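PDB 1V0D: DNA fragmentation factor 40 KDA subunit, which cuts DNA during apoptosis as the caspase-activated nuclease, driving DNA fragmentation and chromatin condensation. Local coordinates for residues N96-L110 against L121-I133. Sequence-based numbering, arbitrary orientation.
Sequences NEPHAGVIQAARQQL and LLADLLHHVSQNI. Unlike the reference sequence in segment 96-110: Gln-109 (reference Leu).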
# COMPACT_ATOMS: atom_id res chain seq x y z
N ASN A 96 -12.73 22.06 8.95
CA ASN A 96 -13.50 21.07 8.20
C ASN A 96 -14.10 21.59 6.90
O ASN A 96 -13.85 21.02 5.84
CB ASN A 96 -14.59 20.47 9.08
CG ASN A 96 -14.62 18.96 9.01
OD1 ASN A 96 -14.75 18.37 7.93
ND2 ASN A 96 -14.48 18.31 10.16
N GLU A 97 -14.88 22.66 6.98
CA GLU A 97 -15.50 23.21 5.78
C GLU A 97 -14.58 24.19 5.04
O GLU A 97 -14.27 25.27 5.54
CB GLU A 97 -16.82 23.89 6.15
CG GLU A 97 -17.83 22.94 6.78
CD GLU A 97 -18.08 21.69 5.94
OE1 GLU A 97 -18.59 21.83 4.81
OE2 GLU A 97 -17.76 20.58 6.41
N PRO A 98 -14.11 23.79 3.84
CA PRO A 98 -13.21 24.57 2.97
C PRO A 98 -13.84 25.84 2.39
O PRO A 98 -14.64 26.51 3.04
CB PRO A 98 -12.85 23.57 1.86
CG PRO A 98 -13.02 22.23 2.52
CD PRO A 98 -14.30 22.43 3.29
N HIS A 99 -13.46 26.15 1.15
CA HIS A 99 -13.97 27.31 0.43
C HIS A 99 -13.59 28.65 1.06
O HIS A 99 -14.24 29.66 0.82
CB HIS A 99 -15.49 27.22 0.28
N ALA A 100 -12.53 28.65 1.87
CA ALA A 100 -12.09 29.88 2.52
C ALA A 100 -10.67 30.24 2.13
O ALA A 100 -10.07 29.62 1.25
CB ALA A 100 -12.20 29.72 4.04
N GLY A 101 -10.13 31.27 2.79
CA GLY A 101 -8.77 31.70 2.53
C GLY A 101 -7.84 30.89 3.39
O GLY A 101 -6.64 31.16 3.46
N VAL A 102 -8.41 29.90 4.07
CA VAL A 102 -7.65 29.01 4.94
C VAL A 102 -6.74 28.11 4.09
O VAL A 102 -5.60 27.84 4.48
CB VAL A 102 -8.60 28.13 5.78
CG1 VAL A 102 -7.81 27.35 6.81
CG2 VAL A 102 -9.65 29.00 6.45
N ILE A 103 -7.25 27.67 2.95
CA ILE A 103 -6.48 26.82 2.04
C ILE A 103 -5.27 27.60 1.54
O ILE A 103 -4.15 27.09 1.52
CB ILE A 103 -7.33 26.40 0.81
CG1 ILE A 103 -8.55 25.60 1.27
CG2 ILE A 103 -6.48 25.58 -0.15
CD1 ILE A 103 -9.46 25.15 0.14
N GLN A 104 -5.50 28.85 1.15
CA GLN A 104 -4.44 29.72 0.66
C GLN A 104 -3.57 30.21 1.81
O GLN A 104 -2.61 30.96 1.61
CB GLN A 104 -5.05 30.91 -0.08
N ALA A 105 -3.90 29.78 3.03
CA ALA A 105 -3.16 30.16 4.22
C ALA A 105 -2.20 29.05 4.62
O ALA A 105 -0.99 29.26 4.74
CB ALA A 105 -4.12 30.46 5.36
N ALA A 106 -2.76 27.86 4.84
CA ALA A 106 -1.97 26.70 5.24
C ALA A 106 -0.84 26.46 4.24
O ALA A 106 0.27 26.08 4.63
CB ALA A 106 -2.86 25.47 5.31
N ARG A 107 -1.13 26.67 2.96
CA ARG A 107 -0.13 26.48 1.92
C ARG A 107 1.07 27.39 2.14
O ARG A 107 2.21 27.00 1.93
CB ARG A 107 -0.73 26.77 0.54
CG ARG A 107 -1.83 25.81 0.15
CD ARG A 107 -2.21 25.97 -1.31
NE ARG A 107 -3.25 25.02 -1.70
CZ ARG A 107 -3.72 24.90 -2.94
NH1 ARG A 107 -3.25 25.66 -3.92
NH2 ARG A 107 -4.67 24.01 -3.20
N GLN A 108 0.79 28.62 2.59
CA GLN A 108 1.86 29.57 2.84
C GLN A 108 2.77 29.09 3.96
O GLN A 108 4.00 29.15 3.84
CB GLN A 108 1.28 30.95 3.18
CG GLN A 108 0.55 31.60 2.02
CD GLN A 108 0.34 33.09 2.23
OE1 GLN A 108 1.30 33.85 2.36
NE2 GLN A 108 -0.92 33.51 2.25
N GLN A 109 2.17 28.63 5.05
CA GLN A 109 2.97 28.14 6.17
C GLN A 109 3.80 26.93 5.76
O GLN A 109 4.82 26.64 6.37
CB GLN A 109 2.08 27.79 7.35
CG GLN A 109 1.53 29.00 8.06
CD GLN A 109 1.14 28.68 9.49
OE1 GLN A 109 0.27 27.85 9.74
NE2 GLN A 109 1.80 29.34 10.44
N LEU A 110 3.34 26.22 4.73
CA LEU A 110 4.07 25.05 4.24
C LEU A 110 5.30 25.52 3.47
O LEU A 110 6.41 25.08 3.75
CB LEU A 110 3.19 24.20 3.32
CG LEU A 110 2.24 23.23 4.01
CD1 LEU A 110 1.48 22.44 2.96
CD2 LEU A 110 3.03 22.30 4.91
N LEU A 121 1.45 17.72 10.15
CA LEU A 121 0.09 18.13 10.47
C LEU A 121 -0.44 19.12 9.44
O LEU A 121 -1.59 19.02 8.99
CB LEU A 121 0.08 18.77 11.85
CG LEU A 121 -1.17 18.59 12.71
CD1 LEU A 121 -0.92 19.20 14.07
CD2 LEU A 121 -2.38 19.22 12.04
N LEU A 122 0.40 20.08 9.07
CA LEU A 122 0.03 21.10 8.11
C LEU A 122 -0.23 20.50 6.74
O LEU A 122 -1.19 20.85 6.06
CB LEU A 122 1.14 22.14 8.03
CG LEU A 122 0.69 23.56 7.68
CD1 LEU A 122 -0.35 24.00 8.69
CD2 LEU A 122 1.88 24.51 7.68
N ALA A 123 0.65 19.59 6.32
CA ALA A 123 0.49 18.95 5.02
C ALA A 123 -0.79 18.13 5.05
O ALA A 123 -1.57 18.14 4.09
CB ALA A 123 1.68 18.05 4.73
N ASP A 124 -1.01 17.43 6.15
CA ASP A 124 -2.20 16.62 6.31
C ASP A 124 -3.45 17.47 6.27
O ASP A 124 -4.40 17.14 5.55
CB ASP A 124 -2.14 15.85 7.63
CG ASP A 124 -1.08 14.76 7.62
OD1 ASP A 124 -0.90 14.10 6.57
OD2 ASP A 124 -0.44 14.54 8.68
N LEU A 125 -3.46 18.56 7.02
CA LEU A 125 -4.61 19.46 7.04
C LEU A 125 -4.95 19.95 5.65
O LEU A 125 -6.11 19.94 5.26
CB LEU A 125 -4.34 20.64 7.97
CG LEU A 125 -4.61 20.30 9.43
CD1 LEU A 125 -4.17 21.44 10.34
CD2 LEU A 125 -6.10 20.01 9.60
N LEU A 126 -3.95 20.38 4.91
CA LEU A 126 -4.18 20.86 3.56
C LEU A 126 -4.86 19.74 2.79
O LEU A 126 -5.81 19.97 2.03
CB LEU A 126 -2.87 21.23 2.89
CG LEU A 126 -2.81 22.59 2.19
CD1 LEU A 126 -1.59 22.62 1.28
CD2 LEU A 126 -4.08 22.84 1.39
N HIS A 127 -4.37 18.52 2.98
CA HIS A 127 -4.94 17.36 2.31
C HIS A 127 -6.40 17.25 2.68
O HIS A 127 -7.27 17.23 1.82
CB HIS A 127 -4.24 16.07 2.73
CG HIS A 127 -4.89 14.83 2.20
ND1 HIS A 127 -5.08 13.70 2.97
CD2 HIS A 127 -5.39 14.54 0.98
CE1 HIS A 127 -5.67 12.77 2.25
NE2 HIS A 127 -5.87 13.25 1.03
N HIS A 128 -6.65 17.18 3.98
CA HIS A 128 -8.00 17.05 4.51
C HIS A 128 -8.97 18.07 3.95
O HIS A 128 -10.13 17.75 3.68
CB HIS A 128 -7.96 17.18 6.03
CG HIS A 128 -9.28 16.93 6.69
ND1 HIS A 128 -10.36 17.77 6.54
CD2 HIS A 128 -9.68 15.94 7.52
CE1 HIS A 128 -11.38 17.30 7.24
NE2 HIS A 128 -10.99 16.20 7.85
N VAL A 129 -8.50 19.30 3.76
CA VAL A 129 -9.35 20.36 3.24
C VAL A 129 -9.42 20.43 1.71
O VAL A 129 -10.51 20.62 1.17
CB VAL A 129 -8.90 21.73 3.78
CG1 VAL A 129 -9.76 22.83 3.21
CG2 VAL A 129 -9.00 21.73 5.30
N SER A 130 -8.29 20.29 1.02
CA SER A 130 -8.28 20.32 -0.44
C SER A 130 -9.04 19.12 -0.96
O SER A 130 -8.46 18.23 -1.59
CB SER A 130 -6.84 20.25 -0.98
OG SER A 130 -6.11 21.43 -0.71
N GLN A 131 -10.34 19.08 -0.70
CA GLN A 131 -11.15 17.95 -1.12
C GLN A 131 -12.43 18.37 -1.85
O GLN A 131 -12.96 19.46 -1.63
CB GLN A 131 -11.48 17.10 0.11
CG GLN A 131 -12.89 16.52 0.15
CD GLN A 131 -13.95 17.56 0.47
OE1 GLN A 131 -13.88 18.23 1.51
NE2 GLN A 131 -14.95 17.69 -0.40
N ASN A 132 -12.92 17.50 -2.72
CA ASN A 132 -14.14 17.78 -3.45
C ASN A 132 -14.97 16.51 -3.66
O ASN A 132 -15.16 16.03 -4.79
CB ASN A 132 -13.83 18.44 -4.79
CG ASN A 132 -15.08 18.88 -5.52
OD1 ASN A 132 -16.18 18.82 -4.97
ND2 ASN A 132 -14.91 19.33 -6.76
N ILE A 133 -15.46 15.97 -2.55
CA ILE A 133 -16.26 14.75 -2.53
C ILE A 133 -17.51 14.84 -3.39
O ILE A 133 -17.85 13.90 -4.12
CB ILE A 133 -16.70 14.43 -1.10
CG1 ILE A 133 -15.48 14.25 -0.21
CG2 ILE A 133 -17.56 13.19 -1.09
CD1 ILE A 133 -15.82 14.08 1.25
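Leu-126 plugs into helix 103-110 as a knob in the hole formed by Ile-103, Ala-106, Arg-107 and Leu-110. Its CB points toward that helix, and CG follows to lie 4.2 Å from Ala-106 CB, where the small methyl lets the branch come close. At the tip the two methyls part: CD1 lies 3.5 Å from Leu-110 CD1 and also meets the CG methylene of Arg-107, whereas CD2 approaches Ile-103 CG2 at 4.0 Å. CD2 also borders the Arg-107 guanidinium edge-on; the extended arginine chain runs across the leucine at about a right angle.

Further along, Leu-110 and Leu-122 run alongside each other, pointing opposite ways, with Leu-110 CD2 3.7 Å from Leu-122 CB. The other methyl of Leu-110, anti to CA (chi2 -178°), carries on toward Leu-126. With only an alanine at Leu-110, Leu-122 and Leu-126 would probably lose the branch that joins them, opening a gap between the helices.

At the other end, Val-129 CG1, anti to the backbone N, touches both Ile-103 CG1 at 3.6 Å and the ring of Pro-98. Beyond it, Asn-96 OD1 meets the edge of the His-128 ring at CE1, with amide and ring planes 78° apart.

Helices 103-110 and 121-129 run antiparallel, the axes of these segments 9.6 Å apart at closest approach and crossing at -155°. With helix 88-94 they build a small helical unit far from the chain centre; Phe-95, just after that helix, packs against Leu-125. The unit joins the subunit interface: His-128 packs on Leu-121 of the second subunit and reciprocally, Gln-109 on its Ile-88.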